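Local coordinates for phosphotriesterase family protein (Listeria monocytogenes serotype 4b str. H7858, PDB 3PNZ) that probably hydrolyses phosphorylated sugar lactones at a two-zinc active site, as a lactonase of the phosphotriesterase family with the amidohydrolase fold, at residues 18-23 and 53-58; 278-283 and 287-292; 184-189 and 195-200. One frame throughout, in Å; residues are numbered along the deposited sequence.

Interaction 1: 18-23 and 53-58; sequences FTYSHE and QDFADL. With ZN (zinc ion), chain I.
Phe55, reaching out from helix 45-57, presents the CE1-CZ corner of its ring to Tyr20 of the strand 19-23. Its CE1 lies directly above the centre of the tyrosine ring, 3.3 Å from the ring plane, and comes within 3.4 Å of Tyr20 CZ. The two rings are neither flat on one another nor perpendicular: their planes are inclined by 42° and the centroids are 4.3 Å apart, so the pair is an oblique aromatic contact. The same CE1 corner also meets Phe18, but there it arrives at the rim, near the plane of the Phe18 ring, with 3.9 Å to Phe18 CD2. Phe55 CZ completes the fit against the backbone at 3.8 Å from Phe18 O. One corner of the Phe55 ring thus fits between the rings of Phe18 and Tyr20, which both project toward the helix. With CG trans to its own amide nitrogen (chi1 178°), Phe55 extends straight off the helix toward the strand, and it also packs on Ile63 of the adjoining strand 62-65.

The tyrosine ring is fixed at its far end as well, since Tyr20 OH hydrogen-bonds both Leu288 O and Ala292 N at the beginning of helix 289-305. Beyond Tyr20 the chain turns a corner at Ser21 and His22, and His22 NE2 binds a zinc ion at 2.1 Å. His24, Asp272 and the carboxylated Lys154 are further ligands of this metal, while His22 ND1 is held by His185 NE2. Apolar packing of a helix on the outer side of the first barrel strand, with a His-X-His pair of zinc ligands at that strand's C-terminal end, is characteristic of the TIM barrel of the amidohydrolase fold.

Interaction 2: 278-283 and 287-292; sequences YYKHYG and GLEYIA. With PO4 (phosphate ion), chain L.
Gly287 meets Tyr278 through the backbone: its N donates to Tyr278 O across 2.7 Å, in a somewhat bent bond (141° at the hydrogen). The glycine adopts a positive phi of 76°, and its CA packs closely against the other segment, 3.5 Å from Lys280 N and 4.0 Å from Lys280 CB. With no side chain on Gly287, the two backbones come close here.

Leu288 follows and turns the end of its side chain back toward Tyr279. Its CD1 lies 3.9 Å from Tyr279 OH and a little farther from Tyr279 CE2, meeting the ring obliquely. That hydroxyl has its polar partner in His24 O, next to the metal site, so the leucine packs beside an oxygen already held. Asp51 of helix 45-57 ties the two segments together from outside: its OD1 is hydrogen-bonded to the backbone nitrogens of both Lys280 and Leu288.

At Glu289 the contact becomes ionic. The fully extended Lys280 runs across the glutamate side chain at about a right angle, and its NZ reaches Glu289 OE2 at 3.0 Å, from well above the carboxylate plane. Glu289 holds CG over its own backbone (chi1 69°), which directs the carboxylate toward the lysine; Lys293 is a long, weak second partner. Tyr290 N then bonds Gly287 O at 3.1 Å as the helix gets under way.

On the first segment, Tyr278 OH donates to O3 of a phosphate ion across 2.6 Å. Lys242, Lys244, Tyr245 and Arg275 also bind this ion. It probably came from the crystallisation liquor, but an anion pocket lined by Tyr278, whose side chain comes to about 9 Å from a zinc ion at its nearest atom, is consistent with recognition of the phosphate of a sugar lactone.

Interaction 3: 184-189 and 195-200; sequences IHSHTE and LEQIEI
The carboxamide of Gln197 is set end-on against segment 184-189, its oxygen turned to Ser186 and its nitrogen to His187. Ser186 OG donates to Gln197 OE1 across 2.8 Å, tilted only 17° from the plane of the amide carbonyl. Gln197 NE2 in turn gives a hydrogen to His187 O at 3.1 Å. That oxygen lies in the amide plane of the glutamine, but the glutamine nitrogen stands well above the plane of the backbone carbonyl, and the bond is bent, with 137° at the hydrogen.

Ser186 points its CB at the helix and, with chi1 at 74°, swings its hydroxyl up to the amide oxygen. Gln197 is extended beyond CG and spans the gap from helix to strand, where the nearest CA atoms, those of Ser186 and Gln197, are 8.4 Å apart. Thr188 crosses the glutamine at about a right angle, its CG2 resting 3.6 Å from Gln197 NE2, while its hydroxyl is bonded to Gly214 O.

His187 carries its ring on the other side of the backbone, away from the helix. Its ND1 binds the zinc ion that His215 and the carboxylated Lys154 also hold, and its NE2 donates to Glu189 OE1 across 2.8 Å, nearly in the ring plane though above that of the carboxylate.

Gln197 NE2 also hydrogen-bonds Thr157 OG1, so both ends of this buried amide are satisfied and its rotation is fixed. The contact is therefore polar bonding within a beta-alpha-beta unit: Gln197 donates one bent bond to the backbone carbonyl of a zinc ligand whose ring is oriented by metal at one nitrogen and carboxylate at the other.

Along the chain the contacts come in the order interaction 1, interaction 3, interaction 2, all within the phosphotriesterase-family barrel. Interactions 1 and 2 are neighbours, their centres 10 Å apart, with helix 289-305 beside both strand 19-23 and helix 45-57; Asp54 OD2 hydrogen-bonds His281 NE2 directly between them. Interaction 3 lies on the opposite side of the chain's centre, about 26 Å from interaction 1 and 28 Å from interaction 2, centre to centre. Strands 19-23 and 184-186 nevertheless meet through the histidine pair inside the barrel. Segments 18-23 and 184-189 each contribute a histidine ligand, to different zinc ions, while interaction 2 borders the nearby phosphate pocket.

Interaction 1: 18-23 and 53-58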
loop_
_atom_site.group_PDB
_atom_site.type_symbol
_atom_site.label_atom_id
_atom_site.label_comp_id
_atom_site.label_asym_id
_atom_site.label_seq_id
_atom_site.Cartn_x
_atom_site.Cartn_y
_atom_site.Cartn_z
ATOM N N PHE A 18 7.943 13.351 -4.555
ATOM C CA PHE A 18 8.084 12.798 -3.212
ATOM C C PHE A 18 6.836 12.008 -2.828
ATOM O O PHE A 18 5.731 12.547 -2.816
ATOM C CB PHE A 18 8.347 13.921 -2.196
ATOM C CG PHE A 18 8.767 13.421 -0.851
ATOM C CD1 PHE A 18 10.108 13.311 -0.529
ATOM C CD2 PHE A 18 7.821 13.050 0.085
ATOM C CE1 PHE A 18 10.503 12.833 0.712
ATOM C CE2 PHE A 18 8.208 12.577 1.327
ATOM C CZ PHE A 18 9.549 12.467 1.638
ATOM N N THR A 19 7.014 10.726 -2.515
ATOM C CA THR A 19 5.885 9.805 -2.407
ATOM C C THR A 19 5.904 8.985 -1.119
ATOM O O THR A 19 6.950 8.451 -0.741
ATOM C CB THR A 19 5.887 8.781 -3.580
ATOM O OG1 THR A 19 5.763 9.470 -4.835
ATOM C CG2 THR A 19 4.732 7.785 -3.445
ATOM N N TYR A 20 4.751 8.890 -0.465
ATOM C CA TYR A 20 4.528 7.888 0.586
ATOM C C TYR A 20 3.922 6.664 -0.076
ATOM O O TYR A 20 2.864 6.756 -0.692
ATOM C CB TYR A 20 3.535 8.399 1.640
ATOM C CG TYR A 20 4.054 9.414 2.644
ATOM C CD1 TYR A 20 5.402 9.738 2.733
ATOM C CD2 TYR A 20 3.176 10.038 3.517
ATOM C CE1 TYR A 20 5.860 10.676 3.663
ATOM C CE2 TYR A 20 3.619 10.969 4.451
ATOM C CZ TYR A 20 4.957 11.282 4.524
ATOM O OH TYR A 20 5.380 12.216 5.457
ATOM N N SER A 21 4.564 5.512 0.084
ATOM C CA SER A 21 4.225 4.323 -0.701
ATOM C C SER A 21 3.122 3.396 -0.167
ATOM O O SER A 21 2.748 2.451 -0.853
ATOM C CB SER A 21 5.488 3.501 -0.972
ATOM O OG SER A 21 6.367 4.195 -1.839
ATOM N N HIS A 22 2.608 3.647 1.034
ATOM C CA HIS A 22 1.533 2.821 1.588
ATOM C C HIS A 22 0.806 3.570 2.699
ATOM O O HIS A 22 1.298 3.647 3.823
ATOM C CB HIS A 22 2.069 1.491 2.140
ATOM C CG HIS A 22 1.000 0.578 2.663
ATOM N ND1 HIS A 22 0.728 -0.648 2.096
ATOM C CD2 HIS A 22 0.122 0.719 3.686
ATOM C CE1 HIS A 22 -0.261 -1.228 2.752
ATOM N NE2 HIS A 22 -0.647 -0.419 3.720
ATOM N N GLU A 23 -0.357 4.133 2.379
ATOM C CA GLU A 23 -1.130 4.871 3.372
ATOM C C GLU A 23 -2.614 4.559 3.291
ATOM O O GLU A 23 -3.066 3.865 2.385
ATOM C CB GLU A 23 -0.941 6.385 3.204
ATOM C CG GLU A 23 0.502 6.865 3.332
ATOM C CD GLU A 23 1.061 6.693 4.741
ATOM O OE1 GLU A 23 0.259 6.574 5.695
ATOM O OE2 GLU A 23 2.303 6.699 4.890
ATOM N N GLN A 53 -2.890 17.903 3.688
ATOM C CA GLN A 53 -2.399 19.262 3.462
ATOM C C GLN A 53 -1.054 19.515 4.155
ATOM O O GLN A 53 -0.198 20.208 3.612
ATOM C CB GLN A 53 -3.439 20.301 3.893
ATOM C CG GLN A 53 -3.094 21.734 3.497
ATOM C CD GLN A 53 -3.060 21.929 1.985
ATOM O OE1 GLN A 53 -4.058 21.710 1.295
ATOM N NE2 GLN A 53 -1.912 22.330 1.469
ATOM N N ASP A 54 -0.858 18.955 5.350
ATOM C CA ASP A 54 0.441 19.057 6.009
ATOM C C ASP A 54 1.536 18.454 5.129
ATOM O O ASP A 54 2.627 19.011 4.997
ATOM C CB ASP A 54 0.433 18.338 7.358
ATOM C CG ASP A 54 -0.365 19.074 8.418
ATOM O OD1 ASP A 54 -0.527 20.310 8.303
ATOM O OD2 ASP A 54 -0.822 18.411 9.376
ATOM N N PHE A 55 1.241 17.291 4.557
ATOM C CA PHE A 55 2.159 16.594 3.655
ATOM C C PHE A 55 2.482 17.504 2.474
ATOM O O PHE A 55 3.644 17.726 2.145
ATOM C CB PHE A 55 1.495 15.295 3.192
ATOM C CG PHE A 55 2.305 14.477 2.213
ATOM C CD1 PHE A 55 3.505 13.886 2.589
ATOM C CD2 PHE A 55 1.813 14.234 0.934
ATOM C CE1 PHE A 55 4.228 13.102 1.689
ATOM C CE2 PHE A 55 2.523 13.456 0.029
ATOM C CZ PHE A 55 3.734 12.885 0.409
ATOM N N ALA A 56 1.444 18.045 1.857
ATOM C CA ALA A 56 1.620 18.970 0.741
ATOM C C ALA A 56 2.501 20.157 1.138
ATOM O O ALA A 56 3.420 20.535 0.405
ATOM C CB ALA A 56 0.267 19.447 0.240
ATOM N N ASP A 57 2.230 20.730 2.311
ATOM C CA ASP A 57 2.987 21.888 2.788
ATOM C C ASP A 57 4.471 21.577 2.984
ATOM O O ASP A 57 5.313 22.469 2.907
ATOM C CB ASP A 57 2.375 22.446 4.083
ATOM C CG ASP A 57 1.004 23.073 3.863
ATOM O OD1 ASP A 57 0.646 23.341 2.694
ATOM O OD2 ASP A 57 0.282 23.305 4.860
ATOM N N LEU A 58 4.791 20.307 3.226
ATOM C CA LEU A 58 6.174 19.889 3.432
ATOM C C LEU A 58 6.885 19.502 2.137
ATOM O O LEU A 58 8.054 19.124 2.155
ATOM C CB LEU A 58 6.231 18.723 4.423
ATOM C CG LEU A 58 5.956 19.090 5.880
ATOM C CD1 LEU A 58 5.649 17.841 6.700
ATOM C CD2 LEU A 58 7.127 19.858 6.479
HETATM ZN ZN ZN I . -2.340 -0.585 4.996
#

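Interaction 2: 278-283 and 287-292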
loop_
_atom_site.group_PDB
_atom_site.type_symbol
_atom_site.label_atom_id
_atom_site.label_comp_id
_atom_site.label_asym_id
_atom_site.label_seq_id
_atom_site.Cartn_x
_atom_site.Cartn_y
_atom_site.Cartn_z
ATOM N N TYR A 278 -3.358 7.946 14.886
ATOM C CA TYR A 278 -2.141 8.141 14.109
ATOM C C TYR A 278 -2.176 9.460 13.336
ATOM O O TYR A 278 -1.132 10.026 13.005
ATOM C CB TYR A 278 -1.954 7.007 13.114
ATOM C CG TYR A 278 -1.550 5.667 13.689
ATOM C CD1 TYR A 278 -1.204 5.522 15.031
ATOM C CD2 TYR A 278 -1.521 4.537 12.878
ATOM C CE1 TYR A 278 -0.834 4.280 15.545
ATOM C CE2 TYR A 278 -1.151 3.296 13.381
ATOM C CZ TYR A 278 -0.808 3.175 14.714
ATOM O OH TYR A 278 -0.437 1.943 15.213
ATOM N N TYR A 279 -3.379 9.930 13.019
ATOM C CA TYR A 279 -3.549 11.196 12.317
ATOM C C TYR A 279 -3.410 12.370 13.276
ATOM O O TYR A 279 -3.938 12.344 14.391
ATOM C CB TYR A 279 -4.912 11.241 11.626
ATOM C CG TYR A 279 -4.875 10.798 10.180
ATOM C CD1 TYR A 279 -4.704 9.455 9.838
ATOM C CD2 TYR A 279 -5.017 11.723 9.156
ATOM C CE1 TYR A 279 -4.665 9.051 8.504
ATOM C CE2 TYR A 279 -4.980 11.336 7.833
ATOM C CZ TYR A 279 -4.812 10.007 7.507
ATOM O OH TYR A 279 -4.775 9.657 6.176
ATOM N N LYS A 280 -2.688 13.394 12.839
ATOM C CA LYS A 280 -2.513 14.598 13.627
ATOM C C LYS A 280 -3.867 15.253 13.886
ATOM O O LYS A 280 -4.177 15.660 15.012
ATOM C CB LYS A 280 -1.581 15.565 12.896
ATOM C CG LYS A 280 -1.264 16.836 13.665
ATOM C CD LYS A 280 -0.305 17.724 12.889
ATOM C CE LYS A 280 0.069 18.970 13.685
ATOM N NZ LYS A 280 0.941 19.886 12.888
ATOM N N HIS A 281 -4.693 15.330 12.849
ATOM C CA HIS A 281 -5.924 16.114 12.946
ATOM C C HIS A 281 -7.169 15.319 13.332
ATOM O O HIS A 281 -8.278 15.853 13.338
ATOM C CB HIS A 281 -6.124 16.938 11.669
ATOM C CG HIS A 281 -5.007 17.897 11.417
ATOM N ND1 HIS A 281 -4.950 19.140 12.009
ATOM C CD2 HIS A 281 -3.878 17.779 10.680
ATOM C CE1 HIS A 281 -3.844 19.756 11.630
ATOM N NE2 HIS A 281 -3.176 18.951 10.824
ATOM N N TYR A 282 -6.990 14.042 13.655
ATOM C CA TYR A 282 -8.035 13.305 14.350
ATOM C C TYR A 282 -7.618 13.232 15.818
ATOM O O TYR A 282 -8.109 13.993 16.644
ATOM C CB TYR A 282 -8.197 11.885 13.810
ATOM C CG TYR A 282 -8.907 11.675 12.474
ATOM C CD1 TYR A 282 -10.251 11.314 12.429
ATOM C CD2 TYR A 282 -8.207 11.731 11.267
ATOM C CE1 TYR A 282 -10.896 11.063 11.213
ATOM C CE2 TYR A 282 -8.846 11.474 10.040
ATOM C CZ TYR A 282 -10.189 11.142 10.030
ATOM O OH TYR A 282 -10.832 10.871 8.841
ATOM N N GLY A 283 -6.691 12.327 16.134
ATOM C CA GLY A 283 -6.303 12.077 17.515
ATOM C C GLY A 283 -4.951 12.603 17.970
ATOM O O GLY A 283 -4.409 12.137 18.977
ATOM N N GLY A 287 0.844 11.810 12.507
ATOM C CA GLY A 287 0.244 12.373 11.308
ATOM C C GLY A 287 1.031 12.133 10.033
ATOM O O GLY A 287 2.141 11.597 10.059
ATOM N N LEU A 288 0.455 12.545 8.908
ATOM C CA LEU A 288 1.153 12.457 7.630
ATOM C C LEU A 288 2.345 13.411 7.552
ATOM O O LEU A 288 3.166 13.312 6.648
ATOM C CB LEU A 288 0.183 12.680 6.457
ATOM C CG LEU A 288 -0.949 11.653 6.311
ATOM C CD1 LEU A 288 -1.883 11.987 5.139
ATOM C CD2 LEU A 288 -0.408 10.224 6.166
ATOM N N GLU A 289 2.461 14.329 8.505
ATOM C CA GLU A 289 3.620 15.213 8.531
ATOM C C GLU A 289 4.859 14.476 9.017
ATOM O O GLU A 289 5.978 14.848 8.684
ATOM C CB GLU A 289 3.376 16.414 9.449
ATOM C CG GLU A 289 3.304 16.045 10.927
ATOM C CD GLU A 289 3.269 17.256 11.848
ATOM O OE1 GLU A 289 3.473 17.070 13.069
ATOM O OE2 GLU A 289 3.035 18.384 11.358
ATOM N N TYR A 290 4.658 13.434 9.818
ATOM C CA TYR A 290 5.767 12.859 10.575
ATOM C C TYR A 290 6.976 12.457 9.742
ATOM O O TYR A 290 8.098 12.857 10.042
ATOM C CB TYR A 290 5.324 11.672 11.430
ATOM C CG TYR A 290 6.474 11.136 12.252
ATOM C CD1 TYR A 290 6.866 11.768 13.425
ATOM C CD2 TYR A 290 7.195 10.025 11.835
ATOM C CE1 TYR A 290 7.931 11.287 14.178
ATOM C CE2 TYR A 290 8.267 9.542 12.579
ATOM C CZ TYR A 290 8.627 10.177 13.745
ATOM O OH TYR A 290 9.693 9.705 14.480
ATOM N N ILE A 291 6.762 11.648 8.707
ATOM C CA ILE A 291 7.899 11.099 7.974
ATOM C C ILE A 291 8.725 12.189 7.290
ATOM O O ILE A 291 9.939 12.249 7.462
ATOM C CB ILE A 291 7.472 10.000 6.979
ATOM C CG1 ILE A 291 6.932 8.792 7.760
ATOM C CG2 ILE A 291 8.641 9.576 6.099
ATOM C CD1 ILE A 291 6.311 7.721 6.874
ATOM N N ALA A 292 8.056 13.055 6.536
ATOM C CA ALA A 292 8.731 14.162 5.862
ATOM C C ALA A 292 9.387 15.132 6.854
ATOM O O ALA A 292 10.511 15.586 6.643
ATOM C CB ALA A 292 7.740 14.901 4.967
HETATM P P PO4 L . -1.554 -0.850 13.249
HETATM O O1 PO4 L . -2.225 -0.921 14.595
HETATM O O2 PO4 L . -2.568 -0.374 12.231
HETATM O O3 PO4 L . -0.421 0.148 13.291
HETATM O O4 PO4 L . -1.039 -2.213 12.835
#

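Interaction 3: 184-189 and 195-200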
loop_
_atom_site.group_PDB
_atom_site.type_symbol
_atom_site.label_atom_id
_atom_site.label_comp_id
_atom_site.label_asym_id
_atom_site.label_seq_id
_atom_site.Cartn_x
_atom_site.Cartn_y
_atom_site.Cartn_z
ATOM N N ILE A 184 2.019 -4.457 -8.680
ATOM C CA ILE A 184 1.372 -5.347 -7.716
ATOM C C ILE A 184 1.906 -5.027 -6.326
ATOM O O ILE A 184 3.104 -4.789 -6.150
ATOM C CB ILE A 184 1.671 -6.832 -8.034
ATOM C CG1 ILE A 184 1.237 -7.181 -9.462
ATOM C CG2 ILE A 184 0.961 -7.746 -7.040
ATOM C CD1 ILE A 184 1.911 -8.438 -10.006
ATOM N N HIS A 185 1.010 -5.018 -5.341
ATOM C CA HIS A 185 1.399 -4.784 -3.948
ATOM C C HIS A 185 0.855 -5.933 -3.126
ATOM O O HIS A 185 -0.216 -6.448 -3.416
ATOM C CB HIS A 185 0.813 -3.464 -3.448
ATOM C CG HIS A 185 1.255 -3.088 -2.066
ATOM N ND1 HIS A 185 2.573 -2.829 -1.755
ATOM C CD2 HIS A 185 0.553 -2.893 -0.924
ATOM C CE1 HIS A 185 2.668 -2.509 -0.475
ATOM N NE2 HIS A 185 1.458 -2.545 0.053
ATOM N N SER A 186 1.596 -6.358 -2.109
ATOM C CA SER A 186 1.056 -7.383 -1.219
ATOM C C SER A 186 1.036 -6.925 0.236
ATOM O O SER A 186 1.863 -6.123 0.664
ATOM C CB SER A 186 1.829 -8.698 -1.355
ATOM O OG SER A 186 3.105 -8.615 -0.744
ATOM N N HIS A 187 0.054 -7.423 0.977
ATOM C CA HIS A 187 0.067 -7.313 2.425
ATOM C C HIS A 187 0.691 -8.590 2.971
ATOM O O HIS A 187 0.286 -9.676 2.588
ATOM C CB HIS A 187 -1.361 -7.193 2.948
ATOM C CG HIS A 187 -1.483 -7.434 4.418
ATOM N ND1 HIS A 187 -1.494 -6.413 5.339
ATOM C CD2 HIS A 187 -1.600 -8.584 5.126
ATOM C CE1 HIS A 187 -1.613 -6.919 6.558
ATOM N NE2 HIS A 187 -1.681 -8.235 6.455
ATOM N N THR A 188 1.695 -8.456 3.832
ATOM C CA THR A 188 2.151 -9.591 4.618
ATOM C C THR A 188 1.730 -9.329 6.057
ATOM O O THR A 188 1.832 -8.202 6.556
ATOM C CB THR A 188 3.676 -9.828 4.554
ATOM O OG1 THR A 188 4.380 -8.701 5.088
ATOM C CG2 THR A 188 4.136 -10.109 3.120
ATOM N N GLU A 189 1.231 -10.362 6.714
ATOM C CA GLU A 189 0.812 -10.222 8.102
ATOM C C GLU A 189 2.042 -10.387 8.990
ATOM O O GLU A 189 2.680 -11.444 8.992
ATOM C CB GLU A 189 -0.240 -11.273 8.439
ATOM C CG GLU A 189 -0.870 -11.071 9.804
ATOM C CD GLU A 189 -1.566 -9.729 9.941
ATOM O OE1 GLU A 189 -2.266 -9.311 8.987
ATOM O OE2 GLU A 189 -1.423 -9.093 11.010
ATOM N N LEU A 195 8.205 -15.247 0.921
ATOM C CA LEU A 195 8.787 -16.211 -0.003
ATOM C C LEU A 195 7.730 -17.126 -0.614
ATOM O O LEU A 195 7.853 -17.539 -1.771
ATOM C CB LEU A 195 9.884 -17.023 0.678
ATOM C CG LEU A 195 11.061 -16.186 1.186
ATOM C CD1 LEU A 195 12.021 -17.082 1.972
ATOM C CD2 LEU A 195 11.772 -15.483 0.033
ATOM N N GLU A 196 6.697 -17.442 0.165
ATOM C CA GLU A 196 5.602 -18.254 -0.347
ATOM C C GLU A 196 4.714 -17.473 -1.324
ATOM O O GLU A 196 4.236 -18.037 -2.313
ATOM C CB GLU A 196 4.776 -18.852 0.791
ATOM C CG GLU A 196 5.548 -19.908 1.597
ATOM C CD GLU A 196 6.539 -19.310 2.581
ATOM O OE1 GLU A 196 6.530 -18.081 2.796
ATOM O OE2 GLU A 196 7.333 -20.080 3.163
ATOM N N GLN A 197 4.492 -16.188 -1.048
ATOM C CA GLN A 197 3.801 -15.327 -2.002
ATOM C C GLN A 197 4.564 -15.349 -3.319
ATOM O O GLN A 197 3.979 -15.499 -4.391
ATOM C CB GLN A 197 3.743 -13.887 -1.509
ATOM C CG GLN A 197 2.816 -13.656 -0.322
ATOM C CD GLN A 197 2.732 -12.189 0.041
ATOM O OE1 GLN A 197 3.474 -11.360 -0.491
ATOM N NE2 GLN A 197 1.823 -11.857 0.947
ATOM N N ILE A 198 5.878 -15.198 -3.220
ATOM C CA ILE A 198 6.737 -15.165 -4.401
ATOM C C ILE A 198 6.637 -16.457 -5.216
ATOM O O ILE A 198 6.608 -16.416 -6.442
ATOM C CB ILE A 198 8.192 -14.820 -4.019
ATOM C CG1 ILE A 198 8.293 -13.322 -3.705
ATOM C CG2 ILE A 198 9.174 -15.238 -5.104
ATOM C CD1 ILE A 198 9.474 -12.954 -2.837
ATOM N N GLU A 199 6.560 -17.603 -4.543
ATOM C CA GLU A 199 6.448 -18.864 -5.270
ATOM C C GLU A 199 5.161 -18.928 -6.086
ATOM O O GLU A 199 5.157 -19.415 -7.216
ATOM C CB GLU A 199 6.540 -20.062 -4.326
ATOM C CG GLU A 199 7.964 -20.387 -3.910
ATOM C CD GLU A 199 8.895 -20.541 -5.105
ATOM O OE1 GLU A 199 8.515 -21.237 -6.074
ATOM O OE2 GLU A 199 10.005 -19.963 -5.074
ATOM N N ILE A 200 4.064 -18.448 -5.512
ATOM C CA ILE A 200 2.795 -18.445 -6.236
ATOM C C ILE A 200 2.875 -17.513 -7.439
ATOM O O ILE A 200 2.405 -17.843 -8.532
ATOM C CB ILE A 200 1.617 -18.088 -5.327
ATOM C CG1 ILE A 200 1.413 -19.205 -4.299
ATOM C CG2 ILE A 200 0.343 -17.878 -6.161
ATOM C CD1 ILE A 200 0.456 -18.851 -3.189
#